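Local coordinates for protein spore cortex-lytic enzyme (Bacillus cereus ATCC 14579, PDB 6TCI) that probably acts as an N-acetylmuramyl-L-alanine amidase that hydrolyses the spore cortex during germination, this chain being its N-terminal, putative peptidoglycan-binding domain, at residues N4-R9 and D57-A62; I17-R22 and G35-G40; N47-F52 and A62-M67; S21-N26 and Q66-A71. All coordinates share one frame; numbering follows the deposited sequence.

Contact 1 (N4-R9 and D57-A62)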
loop_
_atom_site.group_PDB
_atom_site.type_symbol
_atom_site.label_atom_id
_atom_site.label_comp_id
_atom_site.label_asym_id
_atom_site.label_seq_id
_atom_site.Cartn_x
_atom_site.Cartn_y
_atom_site.Cartn_z
ATOM N N ASN A 4 5.154 -7.823 9.878
ATOM C CA ASN A 4 3.873 -8.471 10.133
ATOM C C ASN A 4 2.824 -7.523 10.714
ATOM O O ASN A 4 1.763 -7.984 11.152
ATOM C CB ASN A 4 4.060 -9.717 11.016
ATOM C CG ASN A 4 4.437 -9.379 12.451
ATOM O OD1 ASN A 4 4.650 -8.217 12.800
ATOM N ND2 ASN A 4 4.519 -10.403 13.291
ATOM N N GLN A 5 3.093 -6.220 10.729
ATOM C CA GLN A 5 2.170 -5.236 11.278
ATOM C C GLN A 5 1.284 -4.683 10.171
ATOM O O GLN A 5 1.738 -4.473 9.043
ATOM C CB GLN A 5 2.932 -4.085 11.935
ATOM C CG GLN A 5 3.929 -4.539 12.979
ATOM C CD GLN A 5 3.252 -5.175 14.173
ATOM O OE1 GLN A 5 2.776 -4.481 15.071
ATOM N NE2 GLN A 5 3.195 -6.506 14.186
ATOM N N VAL A 6 0.013 -4.456 10.501
ATOM C CA VAL A 6 -0.912 -3.859 9.545
ATOM C C VAL A 6 -0.473 -2.432 9.254
ATOM O O VAL A 6 -0.174 -1.659 10.173
ATOM C CB VAL A 6 -2.342 -3.888 10.113
ATOM C CG1 VAL A 6 -3.290 -3.073 9.244
ATOM C CG2 VAL A 6 -2.846 -5.324 10.241
ATOM N N ILE A 7 -0.433 -2.069 7.968
ATOM C CA ILE A 7 -0.057 -0.722 7.547
ATOM C C ILE A 7 -1.333 0.072 7.329
ATOM O O ILE A 7 -2.185 -0.321 6.522
ATOM C CB ILE A 7 0.784 -0.740 6.262
ATOM C CG1 ILE A 7 1.782 -1.898 6.252
ATOM C CG2 ILE A 7 1.503 0.594 6.084
ATOM C CD1 ILE A 7 2.550 -1.991 4.939
ATOM N N GLN A 8 -1.470 1.195 8.033
ATOM C CA GLN A 8 -2.693 1.976 7.926
ATOM C C GLN A 8 -2.376 3.450 8.103
ATOM O O GLN A 8 -1.258 3.835 8.450
ATOM C CB GLN A 8 -3.733 1.526 8.949
ATOM C CG GLN A 8 -3.324 1.813 10.361
ATOM C CD GLN A 8 -4.475 1.634 11.318
ATOM O OE1 GLN A 8 -4.430 0.787 12.204
ATOM N NE2 GLN A 8 -5.524 2.429 11.136
ATOM N N ARG A 9 -3.403 4.263 7.884
ATOM C CA ARG A 9 -3.310 5.707 8.025
ATOM C C ARG A 9 -2.644 6.097 9.338
ATOM O O ARG A 9 -2.956 5.548 10.402
ATOM C CB ARG A 9 -4.727 6.259 7.958
ATOM C CG ARG A 9 -4.900 7.646 8.451
ATOM C CD ARG A 9 -6.366 7.924 8.571
ATOM N NE ARG A 9 -6.599 9.339 8.688
ATOM C CZ ARG A 9 -7.805 9.872 8.574
ATOM N NH1 ARG A 9 -8.840 9.073 8.349
ATOM N NH2 ARG A 9 -7.970 11.177 8.688
ATOM N N ASP A 57 -10.601 -1.283 1.874
ATOM C CA ASP A 57 -10.666 -0.656 3.189
ATOM C C ASP A 57 -9.513 0.304 3.479
ATOM O O ASP A 57 -9.598 1.104 4.418
ATOM C CB ASP A 57 -10.774 -1.706 4.294
ATOM C CG ASP A 57 -9.725 -2.787 4.176
ATOM O OD1 ASP A 57 -8.575 -2.470 3.796
ATOM O OD2 ASP A 57 -10.050 -3.963 4.472
ATOM N N GLY A 58 -8.435 0.252 2.693
ATOM C CA GLY A 58 -7.323 1.144 2.952
ATOM C C GLY A 58 -6.401 0.729 4.075
ATOM O O GLY A 58 -5.592 1.552 4.523
ATOM N N LEU A 59 -6.480 -0.519 4.537
ATOM C CA LEU A 59 -5.551 -1.068 5.518
ATOM C C LEU A 59 -4.850 -2.250 4.875
ATOM O O LEU A 59 -5.509 -3.124 4.307
ATOM C CB LEU A 59 -6.287 -1.570 6.765
ATOM C CG LEU A 59 -6.904 -0.533 7.706
ATOM C CD1 LEU A 59 -8.338 -0.256 7.315
ATOM C CD2 LEU A 59 -6.823 -1.005 9.157
ATOM N N ALA A 60 -3.521 -2.296 4.977
ATOM C CA ALA A 60 -2.751 -3.371 4.355
ATOM C C ALA A 60 -2.405 -4.411 5.413
ATOM O O ALA A 60 -1.432 -4.256 6.156
ATOM C CB ALA A 60 -1.514 -2.835 3.641
ATOM N N GLY A 61 -3.224 -5.458 5.493
ATOM C CA GLY A 61 -2.919 -6.650 6.256
ATOM C C GLY A 61 -2.221 -7.685 5.394
ATOM O O GLY A 61 -1.728 -7.394 4.307
ATOM N N ALA A 62 -2.203 -8.925 5.900
ATOM C CA ALA A 62 -1.427 -9.985 5.251
ATOM C C ALA A 62 -1.862 -10.210 3.806
ATOM O O ALA A 62 -1.023 -10.300 2.901
ATOM C CB ALA A 62 -1.531 -11.284 6.053
HETATM O O HOH W 1 -5.752 3.425 6.550
#

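Contact 2 (I17-R22 and G35-G40)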
loop_
_atom_site.group_PDB
_atom_site.type_symbol
_atom_site.label_atom_id
_atom_site.label_comp_id
_atom_site.label_asym_id
_atom_site.label_seq_id
_atom_site.Cartn_x
_atom_site.Cartn_y
_atom_site.Cartn_z
ATOM N N ILE A 17 7.187 3.302 3.252
ATOM C CA ILE A 17 8.031 3.537 2.079
ATOM C C ILE A 17 7.866 2.413 1.062
ATOM O O ILE A 17 7.675 2.661 -0.133
ATOM C CB ILE A 17 9.504 3.716 2.486
ATOM C CG1 ILE A 17 9.679 4.961 3.347
ATOM C CG2 ILE A 17 10.381 3.830 1.247
ATOM C CD1 ILE A 17 11.009 5.031 4.046
ATOM N N GLU A 18 7.952 1.157 1.517
ATOM C CA GLU A 18 7.802 0.048 0.577
ATOM C C GLU A 18 6.394 -0.004 -0.003
ATOM O O GLU A 18 6.223 -0.264 -1.202
ATOM C CB GLU A 18 8.169 -1.284 1.227
ATOM C CG GLU A 18 7.941 -2.463 0.299
ATOM C CD GLU A 18 8.538 -3.754 0.806
ATOM O OE1 GLU A 18 9.361 -3.709 1.747
ATOM O OE2 GLU A 18 8.166 -4.819 0.263
ATOM N N LEU A 19 5.376 0.249 0.827
ATOM C CA LEU A 19 3.998 0.251 0.343
ATOM C C LEU A 19 3.800 1.310 -0.739
ATOM O O LEU A 19 3.247 1.027 -1.813
ATOM C CB LEU A 19 3.040 0.498 1.508
ATOM C CG LEU A 19 1.563 0.642 1.117
ATOM C CD1 LEU A 19 1.017 -0.694 0.707
ATOM C CD2 LEU A 19 0.752 1.200 2.279
ATOM N N GLN A 20 4.238 2.542 -0.465
ATOM C CA GLN A 20 4.095 3.612 -1.446
ATOM C C GLN A 20 4.874 3.301 -2.714
ATOM O O GLN A 20 4.397 3.566 -3.820
ATOM C CB GLN A 20 4.567 4.942 -0.857
ATOM C CG GLN A 20 3.647 5.492 0.221
ATOM C CD GLN A 20 4.237 6.707 0.904
ATOM O OE1 GLN A 20 5.459 6.899 0.904
ATOM N NE2 GLN A 20 3.379 7.532 1.502
ATOM N N SER A 21 6.070 2.728 -2.569
ATOM C CA SER A 21 6.897 2.429 -3.736
ATOM C C SER A 21 6.276 1.334 -4.597
ATOM O O SER A 21 6.284 1.426 -5.837
ATOM C CB SER A 21 8.299 2.015 -3.287
ATOM O OG SER A 21 8.940 3.068 -2.571
ATOM N N ARG A 22 5.767 0.270 -3.967
ATOM C CA ARG A 22 5.114 -0.777 -4.751
ATOM C C ARG A 22 3.856 -0.249 -5.429
ATOM O O ARG A 22 3.598 -0.558 -6.600
ATOM C CB ARG A 22 4.791 -1.983 -3.873
ATOM C CG ARG A 22 6.019 -2.800 -3.496
ATOM C CD ARG A 22 5.640 -4.060 -2.731
ATOM N NE ARG A 22 6.797 -4.804 -2.230
ATOM C CZ ARG A 22 7.455 -5.733 -2.919
ATOM N NH1 ARG A 22 7.090 -6.045 -4.163
ATOM N NH2 ARG A 22 8.479 -6.363 -2.358
ATOM N N GLY A 35 7.086 8.058 2.969
ATOM C CA GLY A 35 7.021 7.213 4.143
ATOM C C GLY A 35 5.988 7.607 5.176
ATOM O O GLY A 35 6.039 7.098 6.294
ATOM N N VAL A 36 5.042 8.481 4.837
ATOM C CA VAL A 36 3.975 8.891 5.748
ATOM C C VAL A 36 2.639 8.511 5.118
ATOM O O VAL A 36 2.339 8.933 3.995
ATOM C CB VAL A 36 4.032 10.397 6.053
ATOM C CG1 VAL A 36 2.890 10.801 6.971
ATOM C CG2 VAL A 36 5.365 10.754 6.683
ATOM N N PHE A 37 1.834 7.733 5.842
ATOM C CA PHE A 37 0.581 7.189 5.310
ATOM C C PHE A 37 -0.532 8.218 5.523
ATOM O O PHE A 37 -1.135 8.295 6.599
ATOM C CB PHE A 37 0.282 5.855 5.985
ATOM C CG PHE A 37 -0.780 5.008 5.305
ATOM C CD1 PHE A 37 -2.000 5.542 4.896
ATOM C CD2 PHE A 37 -0.583 3.639 5.168
ATOM C CE1 PHE A 37 -2.979 4.724 4.327
ATOM C CE2 PHE A 37 -1.552 2.826 4.605
ATOM C CZ PHE A 37 -2.748 3.371 4.180
ATOM N N GLY A 38 -0.815 9.004 4.485
ATOM C CA GLY A 38 -1.926 9.935 4.510
ATOM C C GLY A 38 -2.920 9.671 3.395
ATOM O O GLY A 38 -2.995 8.550 2.883
ATOM N N TRP A 39 -3.658 10.707 2.988
ATOM C CA TRP A 39 -4.742 10.536 2.022
ATOM C C TRP A 39 -4.260 9.890 0.729
ATOM O O TRP A 39 -4.913 8.982 0.196
ATOM C CB TRP A 39 -5.390 11.885 1.705
ATOM C CG TRP A 39 -6.077 11.845 0.375
ATOM C CD1 TRP A 39 -5.616 12.351 -0.800
ATOM C CD2 TRP A 39 -7.325 11.206 0.075
ATOM N NE1 TRP A 39 -6.506 12.082 -1.813
ATOM C CE2 TRP A 39 -7.567 11.385 -1.301
ATOM C CE3 TRP A 39 -8.267 10.515 0.841
ATOM C CZ2 TRP A 39 -8.701 10.881 -1.932
ATOM C CZ3 TRP A 39 -9.400 10.025 0.216
ATOM C CH2 TRP A 39 -9.605 10.207 -1.156
ATOM N N GLY A 40 -3.124 10.345 0.200
ATOM C CA GLY A 40 -2.683 9.831 -1.082
ATOM C C GLY A 40 -2.384 8.348 -1.041
ATOM O O GLY A 40 -2.603 7.639 -2.028
#

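Contact 3 (N47-F52 and A62-M67)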
loop_
_atom_site.group_PDB
_atom_site.type_symbol
_atom_site.label_atom_id
_atom_site.label_comp_id
_atom_site.label_asym_id
_atom_site.label_seq_id
_atom_site.Cartn_x
_atom_site.Cartn_y
_atom_site.Cartn_z
ATOM N N ASN A 47 -7.639 1.903 -4.285
ATOM C CA ASN A 47 -7.775 1.626 -5.715
ATOM C C ASN A 47 -7.066 0.333 -6.093
ATOM O O ASN A 47 -7.547 -0.418 -6.951
ATOM C CB ASN A 47 -7.225 2.799 -6.522
ATOM C CG ASN A 47 -8.141 3.994 -6.483
ATOM O OD1 ASN A 47 -9.355 3.849 -6.334
ATOM N ND2 ASN A 47 -7.570 5.185 -6.602
ATOM N N PHE A 48 -5.918 0.059 -5.466
ATOM C CA PHE A 48 -5.244 -1.214 -5.683
ATOM C C PHE A 48 -6.114 -2.373 -5.217
ATOM O O PHE A 48 -6.265 -3.376 -5.925
ATOM C CB PHE A 48 -3.903 -1.232 -4.947
ATOM C CG PHE A 48 -3.256 -2.579 -4.938
ATOM C CD1 PHE A 48 -2.508 -2.998 -6.025
ATOM C CD2 PHE A 48 -3.421 -3.445 -3.873
ATOM C CE1 PHE A 48 -1.930 -4.245 -6.052
ATOM C CE2 PHE A 48 -2.834 -4.702 -3.893
ATOM C CZ PHE A 48 -2.093 -5.098 -4.991
ATOM N N GLN A 49 -6.686 -2.256 -4.011
ATOM C CA GLN A 49 -7.542 -3.322 -3.504
ATOM C C GLN A 49 -8.712 -3.589 -4.442
ATOM O O GLN A 49 -9.025 -4.750 -4.732
ATOM C CB GLN A 49 -8.019 -2.994 -2.088
ATOM C CG GLN A 49 -6.893 -3.075 -1.065
ATOM C CD GLN A 49 -7.320 -2.580 0.301
ATOM O OE1 GLN A 49 -8.054 -1.598 0.413
ATOM N NE2 GLN A 49 -6.865 -3.259 1.346
ATOM N N GLU A 50 -9.359 -2.529 -4.936
ATOM C CA GLU A 50 -10.486 -2.696 -5.849
ATOM C C GLU A 50 -10.055 -3.405 -7.126
ATOM O O GLU A 50 -10.705 -4.363 -7.565
ATOM C CB GLU A 50 -11.108 -1.332 -6.159
ATOM C CG GLU A 50 -12.314 -1.397 -7.091
ATOM C CD GLU A 50 -13.622 -1.200 -6.357
ATOM O OE1 GLU A 50 -13.665 -0.363 -5.428
ATOM O OE2 GLU A 50 -14.608 -1.881 -6.712
ATOM N N LYS A 51 -8.947 -2.959 -7.724
ATOM C CA LYS A 51 -8.487 -3.542 -8.981
ATOM C C LYS A 51 -8.149 -5.018 -8.819
ATOM O O LYS A 51 -8.399 -5.823 -9.725
ATOM C CB LYS A 51 -7.258 -2.779 -9.487
ATOM C CG LYS A 51 -6.681 -3.297 -10.803
ATOM C CD LYS A 51 -7.644 -3.063 -11.973
ATOM C CE LYS A 51 -7.854 -1.578 -12.227
ATOM N NZ LYS A 51 -8.463 -1.317 -13.561
ATOM N N PHE A 52 -7.561 -5.388 -7.678
ATOM C CA PHE A 52 -7.079 -6.747 -7.469
ATOM C C PHE A 52 -8.080 -7.647 -6.752
ATOM O O PHE A 52 -7.734 -8.779 -6.393
ATOM C CB PHE A 52 -5.699 -6.738 -6.808
ATOM C CG PHE A 52 -4.602 -6.413 -7.776
ATOM C CD1 PHE A 52 -4.406 -5.112 -8.200
ATOM C CD2 PHE A 52 -3.813 -7.413 -8.312
ATOM C CE1 PHE A 52 -3.417 -4.806 -9.127
ATOM C CE2 PHE A 52 -2.828 -7.116 -9.239
ATOM C CZ PHE A 52 -2.630 -5.810 -9.648
ATOM N N ALA A 62 -2.203 -8.925 5.900
ATOM C CA ALA A 62 -1.427 -9.985 5.251
ATOM C C ALA A 62 -1.862 -10.210 3.806
ATOM O O ALA A 62 -1.023 -10.300 2.901
ATOM C CB ALA A 62 -1.531 -11.284 6.053
ATOM N N LYS A 63 -3.172 -10.283 3.556
ATOM C CA LYS A 63 -3.632 -10.625 2.213
ATOM C C LYS A 63 -3.343 -9.506 1.219
ATOM O O LYS A 63 -2.962 -9.767 0.067
ATOM C CB LYS A 63 -5.116 -10.984 2.237
ATOM C CG LYS A 63 -5.380 -12.435 2.632
ATOM C CD LYS A 63 -6.614 -12.571 3.504
ATOM N N THR A 64 -3.496 -8.254 1.647
ATOM C CA THR A 64 -3.199 -7.129 0.767
ATOM C C THR A 64 -1.706 -7.039 0.484
ATOM O O THR A 64 -1.297 -6.813 -0.662
ATOM C CB THR A 64 -3.718 -5.830 1.385
ATOM O OG1 THR A 64 -5.148 -5.862 1.414
ATOM C CG2 THR A 64 -3.289 -4.627 0.554
ATOM N N LYS A 65 -0.871 -7.197 1.515
ATOM C CA LYS A 65 0.573 -7.183 1.287
ATOM C C LYS A 65 0.992 -8.295 0.338
ATOM O O LYS A 65 1.809 -8.078 -0.565
ATOM C CB LYS A 65 1.324 -7.353 2.603
ATOM C CG LYS A 65 1.230 -6.176 3.542
ATOM C CD LYS A 65 1.716 -6.610 4.903
ATOM C CE LYS A 65 1.559 -5.538 5.944
ATOM N NZ LYS A 65 1.995 -6.062 7.270
ATOM N N GLN A 66 0.458 -9.503 0.543
ATOM C CA GLN A 66 0.831 -10.619 -0.318
ATOM C C GLN A 66 0.432 -10.354 -1.761
ATOM O O GLN A 66 1.192 -10.663 -2.690
ATOM C CB GLN A 66 0.196 -11.910 0.195
ATOM C CG GLN A 66 0.867 -12.447 1.451
ATOM C CD GLN A 66 -0.023 -13.385 2.240
ATOM O OE1 GLN A 66 -1.035 -13.872 1.733
ATOM N NE2 GLN A 66 0.348 -13.636 3.493
ATOM N N MET A 67 -0.748 -9.763 -1.966
ATOM C CA MET A 67 -1.181 -9.428 -3.317
ATOM C C MET A 67 -0.290 -8.356 -3.934
ATOM O O MET A 67 0.029 -8.419 -5.125
ATOM C CB MET A 67 -2.638 -8.971 -3.291
ATOM C CG MET A 67 -3.223 -8.685 -4.661
ATOM S SD MET A 67 -3.614 -10.185 -5.581
ATOM C CE MET A 67 -4.990 -10.814 -4.627
#

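Contact 4 (S21-N26 and Q66-A71)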
loop_
_atom_site.group_PDB
_atom_site.type_symbol
_atom_site.label_atom_id
_atom_site.label_comp_id
_atom_site.label_asym_id
_atom_site.label_seq_id
_atom_site.Cartn_x
_atom_site.Cartn_y
_atom_site.Cartn_z
ATOM N N SER A 21 6.070 2.728 -2.569
ATOM C CA SER A 21 6.897 2.429 -3.736
ATOM C C SER A 21 6.276 1.334 -4.597
ATOM O O SER A 21 6.284 1.426 -5.837
ATOM C CB SER A 21 8.299 2.015 -3.287
ATOM O OG SER A 21 8.940 3.068 -2.571
ATOM N N ARG A 22 5.767 0.270 -3.967
ATOM C CA ARG A 22 5.114 -0.777 -4.751
ATOM C C ARG A 22 3.856 -0.249 -5.429
ATOM O O ARG A 22 3.598 -0.558 -6.600
ATOM C CB ARG A 22 4.791 -1.983 -3.873
ATOM C CG ARG A 22 6.019 -2.800 -3.496
ATOM C CD ARG A 22 5.640 -4.060 -2.731
ATOM N NE ARG A 22 6.797 -4.804 -2.230
ATOM C CZ ARG A 22 7.455 -5.733 -2.919
ATOM N NH1 ARG A 22 7.090 -6.045 -4.163
ATOM N NH2 ARG A 22 8.479 -6.363 -2.358
ATOM N N LEU A 23 3.065 0.558 -4.716
ATOM C CA LEU A 23 1.872 1.136 -5.327
ATOM C C LEU A 23 2.241 2.070 -6.473
ATOM O O LEU A 23 1.509 2.164 -7.460
ATOM C CB LEU A 23 1.031 1.870 -4.282
ATOM C CG LEU A 23 0.300 1.010 -3.249
ATOM C CD1 LEU A 23 -0.282 1.881 -2.153
ATOM C CD2 LEU A 23 -0.804 0.211 -3.906
ATOM N N LYS A 24 3.363 2.785 -6.351
ATOM C CA LYS A 24 3.801 3.647 -7.444
ATOM C C LYS A 24 4.211 2.821 -8.655
ATOM O O LYS A 24 3.830 3.136 -9.789
ATOM C CB LYS A 24 4.949 4.540 -6.980
ATOM C CG LYS A 24 5.550 5.386 -8.096
ATOM C CD LYS A 24 6.576 6.360 -7.548
ATOM C CE LYS A 24 5.916 7.447 -6.725
ATOM N NZ LYS A 24 5.000 8.277 -7.559
ATOM N N TYR A 25 4.974 1.748 -8.426
ATOM C CA TYR A 25 5.406 0.882 -9.519
ATOM C C TYR A 25 4.217 0.306 -10.272
ATOM O O TYR A 25 4.281 0.117 -11.494
ATOM C CB TYR A 25 6.276 -0.240 -8.947
ATOM C CG TYR A 25 7.054 -1.025 -9.980
ATOM C CD1 TYR A 25 8.208 -0.508 -10.549
ATOM C CD2 TYR A 25 6.639 -2.292 -10.374
ATOM C CE1 TYR A 25 8.925 -1.223 -11.476
ATOM C CE2 TYR A 25 7.350 -3.015 -11.314
ATOM C CZ TYR A 25 8.496 -2.474 -11.858
ATOM O OH TYR A 25 9.221 -3.176 -12.796
ATOM N N ASN A 26 3.129 0.027 -9.561
ATOM C CA ASN A 26 1.910 -0.505 -10.148
ATOM C C ASN A 26 1.005 0.572 -10.738
ATOM O O ASN A 26 -0.015 0.234 -11.346
ATOM C CB ASN A 26 1.139 -1.344 -9.116
ATOM C CG ASN A 26 1.575 -2.798 -9.106
ATOM O OD1 ASN A 26 1.363 -3.519 -10.073
ATOM N ND2 ASN A 26 2.152 -3.243 -7.997
ATOM N N GLN A 66 0.458 -9.503 0.543
ATOM C CA GLN A 66 0.831 -10.619 -0.318
ATOM C C GLN A 66 0.432 -10.354 -1.761
ATOM O O GLN A 66 1.192 -10.663 -2.690
ATOM C CB GLN A 66 0.196 -11.910 0.195
ATOM C CG GLN A 66 0.867 -12.447 1.451
ATOM C CD GLN A 66 -0.023 -13.385 2.240
ATOM O OE1 GLN A 66 -1.035 -13.872 1.733
ATOM N NE2 GLN A 66 0.348 -13.636 3.493
ATOM N N MET A 67 -0.748 -9.763 -1.966
ATOM C CA MET A 67 -1.181 -9.428 -3.317
ATOM C C MET A 67 -0.290 -8.356 -3.934
ATOM O O MET A 67 0.029 -8.419 -5.125
ATOM C CB MET A 67 -2.638 -8.971 -3.291
ATOM C CG MET A 67 -3.223 -8.685 -4.661
ATOM S SD MET A 67 -3.614 -10.185 -5.581
ATOM C CE MET A 67 -4.990 -10.814 -4.627
ATOM N N LEU A 68 0.116 -7.367 -3.139
ATOM C CA LEU A 68 0.953 -6.294 -3.662
ATOM C C LEU A 68 2.329 -6.816 -4.065
ATOM O O LEU A 68 2.877 -6.408 -5.098
ATOM C CB LEU A 68 1.042 -5.168 -2.631
ATOM C CG LEU A 68 1.742 -3.898 -3.105
ATOM C CD1 LEU A 68 1.110 -3.371 -4.395
ATOM C CD2 LEU A 68 1.721 -2.845 -2.001
ATOM N N VAL A 69 2.889 -7.739 -3.277
ATOM C CA VAL A 69 4.151 -8.374 -3.640
ATOM C C VAL A 69 3.994 -9.200 -4.914
ATOM O O VAL A 69 4.842 -9.143 -5.815
ATOM C CB VAL A 69 4.676 -9.206 -2.455
ATOM C CG1 VAL A 69 5.854 -10.034 -2.874
ATOM C CG2 VAL A 69 5.044 -8.288 -1.285
ATOM N N LYS A 70 2.914 -9.975 -5.016
ATOM C CA LYS A 70 2.680 -10.767 -6.221
ATOM C C LYS A 70 2.502 -9.875 -7.445
ATOM O O LYS A 70 3.017 -10.180 -8.528
ATOM C CB LYS A 70 1.457 -11.662 -6.012
ATOM C CG LYS A 70 1.133 -12.589 -7.181
ATOM C CD LYS A 70 -0.101 -13.437 -6.880
ATOM C CE LYS A 70 -0.450 -14.354 -8.039
ATOM N N ALA A 71 1.805 -8.748 -7.285
ATOM C CA ALA A 71 1.534 -7.848 -8.400
ATOM C C ALA A 71 2.767 -7.080 -8.866
ATOM O O ALA A 71 2.765 -6.569 -9.991
ATOM C CB ALA A 71 0.448 -6.849 -8.008
HETATM O O HOH W 2 7.648 -8.345 -5.864
#

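Contact 1 (N4-R9 and D57-A62)
Ile7 and Ala60 form a single antiparallel bridge, an isolated hydrogen-bonded pair in a domain whose regular structure is otherwise helical. Ala60 N reaches Ile7 O at 2.8 Å, almost straight (177°) and in the carbonyl plane. The return bond, from Ile7 N to Ala60 O, is 3.0 Å and comes in tilted from the plane of its acceptor. Two CA-H...O contacts, from Val6 to Ala60 O and from Leu59 to Ile7 O, add to the pairing.

The side chains alternate about this bridge. Ile7 and Ala60 are buried, with Ile7 CB 4.1 Å from Ala60 CB; the small methyl of Ala60 packs against the base of the Ile7 side chain, which continues onto Val16 and Leu19 of helix 14-25. Val6, Gln8 and Leu59 lie on the exposed side. Val6 places CG1 anti to its backbone N (chi1 171°), which carries that methyl to 4.1 Å from Leu59 CD2. The Gln8 stem runs alongside Leu59, CB to CG 4.0 Å, so the aliphatic part of a polar residue covers the leucine.

Beyond the bridge, one water joins the two segments by accepting from Arg9 N and donating to Gly58 O, 2.8 Å each. Gly58 has a positive phi (79°), at which a side chain would press on the carbonyl O of Asp57, and Asp57 OD1 accepts from Leu59 N in an Asx turn. Together these features fix the N-terminal arm of the three-helix peptidoglycan-binding fold against the loop leading into helix 62-71, with Gly61 at that helix's N-cap.

Contact 2 (I17-R22 and G35-G40)
Gln20 OE1 accepts from Gly35 N at 2.9 Å (158°), while NE2 of the same amide is held by two oxygens from nearby, Asp34 OD1 and Thr41 OG1. These partners belong to residues 34-41, which spell Asp-Gly-Val-Phe-Gly-Trp-Gly-Thr, the Asp-Gly-x-Phe-Gly-x-x-Thr signature familiar from the PG_binding_1 family, and which here lead into helix 39-51. A glutamine suits this place because its buried amide can give and take at once, and the hydrogen bonds at both ends of that amide hold its rotation. With CG anti to the carbonyl carbon (chi1 -70°) and the rest of the chain extended, the side chain spans from helix 14-25 to Gly35 N.

Gly35 comes so close to that helix that its CA is 3.6 Å from Ile17 CG1. A side chain there would collide with the isoleucine, and the positive phi (75°) is also one that glycine adopts readily.

Deeper in, Leu19 and Phe37 meet at a slant, CD2 to CE2 3.7 Å. The Phe37 side chain sets off across the helix rather than at it, but its ring ends beside Leu19 and continues to Tyr42 and Leu45 of helix 39-51. Gly38 takes the N-cap position of that helix.

Helix 14-25 is also braced internally. Ser21 OG reaches Ile17 O at 2.8 Å, on the opposite face of that carbonyl from Ser21 N. One residue further along, Arg22 grips Glu18 side-on across a turn of the helix: Arg22 NE, 2.8 Å from Glu18 OE2, meets the anti lone pair of that oxygen, and NH2 comes from above the carboxylate plane.

Contact 3 (N47-F52 and A62-M67)
The short helical segments 47-51 and 62-67 run nearly at right angles, their axes 80° apart and 11.1 Å at closest approach, and Gln49, Phe48, Phe52 and Met67 reach across between them. Gln49 and Thr64 supply the polar link. Gln49 NE2 donates to Thr64 OG1 at 3.1 Å and 165°, with the hydroxyl oxygen in the plane of the amide. OG1 can face the glutamine because it stands anti to the carbonyl carbon of Thr64, which puts CG2 beside that carbonyl instead. The other end of the amide, OE1, accepts from both Asp57 N and Gly58 N, and NE2 has a further weak bond to Leu59 O. The buried amide is thereby held at both ends, fixing its rotation and tying the turn that follows helix 39-51 to that helix.

Met67 fills the apolar side. Its CG, anti to the backbone N (chi1 -176°), touches two aromatic residues at once, 3.8 Å from Phe48 CZ and 3.8 Å from Phe52 CB. The bend at chi2 brings SD beside the Phe52 ring, 5.1 Å from its centroid in an oblique Met-aromatic contact, and that at chi3 turns CE toward Phe52 O. The flexible thioether can bend to follow Phe48 and Phe52 together. Those rings also touch, Phe48 CE1 lying 3.3 Å above the plane of Phe52, displaced toward its rim.

Phe-Gln near the end of one helix, an Asp-Gly turn, then a threonine early in the next helix is a recurrent pattern of PG_binding_1 domains, and here it joins the last two helices of the three-helix fold.

Contact 4 (S21-N26 and Q66-A71)
Arg22 spreads its guanidinium over Val69, whose CG2 lies 3.9 Å from the plane and beneath the centre of the group. At the edge, in plane, sits a water that accepts from Arg22 NH1 and donates to Val69 O, 2.9 Å in each case. NH1 also bonds to Thr72 OG1, so the flat group is fixed by polar partners round its rim while apolar carbon covers a face.

The arginine stem does as much work as its end. Arg22 CB is 3.7 Å from Leu68 CG, and the extended chain then passes obliquely across that leucine before reaching Val69. Leu68 sets CG anti to its backbone N (chi1 -173°), which carries its methyls to the neighbouring helix. There CD1 meets Leu23 CD2 at 4.1 Å, the two leucines crossing at about a right angle, and it also meets Asn26 ND2 at 3.8 Å. Leu23 and Leu68 both continue onto Phe48 of helix 39-51.

At the C-terminal ends of the segments, Asn26 lays its amide beside the Ala71 methyl, ND2 to CB 4.0 Å. Asn26 ND2 has a weak bond back to Arg22 O.

The axes of the short segments 21-25 and 66-71 lie 10.0 Å apart and cross at 47°. Their direct contact is mostly van der Waals, leucine against leucine and the arginine stem, with a valine methyl under the guanidinium, whereas the charged end links the helices through water and the hydroxyl of Thr72.

In the fold
From the N terminus, the chain first enters contact 1, whose partner comes 48 residues later, so this bridge closes a loop holding helices 14-25 and 39-51. Contact 2 is nested inside that loop and joins helix 14-25 to the turn before helix 39-51. Contact 3 follows in series with contact 2 and ties helix 39-51 to helix 62-71. Contact 4 begins on the same helix as contact 2 and ends on the same helix as contact 3, completing the three-helix arrangement. Contacts 3 and 4 both cross contact 1 along the chain. Phe37 joins contacts 1 and 2, Gln49 contacts 1 and 3, Leu68 contacts 2 and 4, and Phe48 contacts 3 and 4.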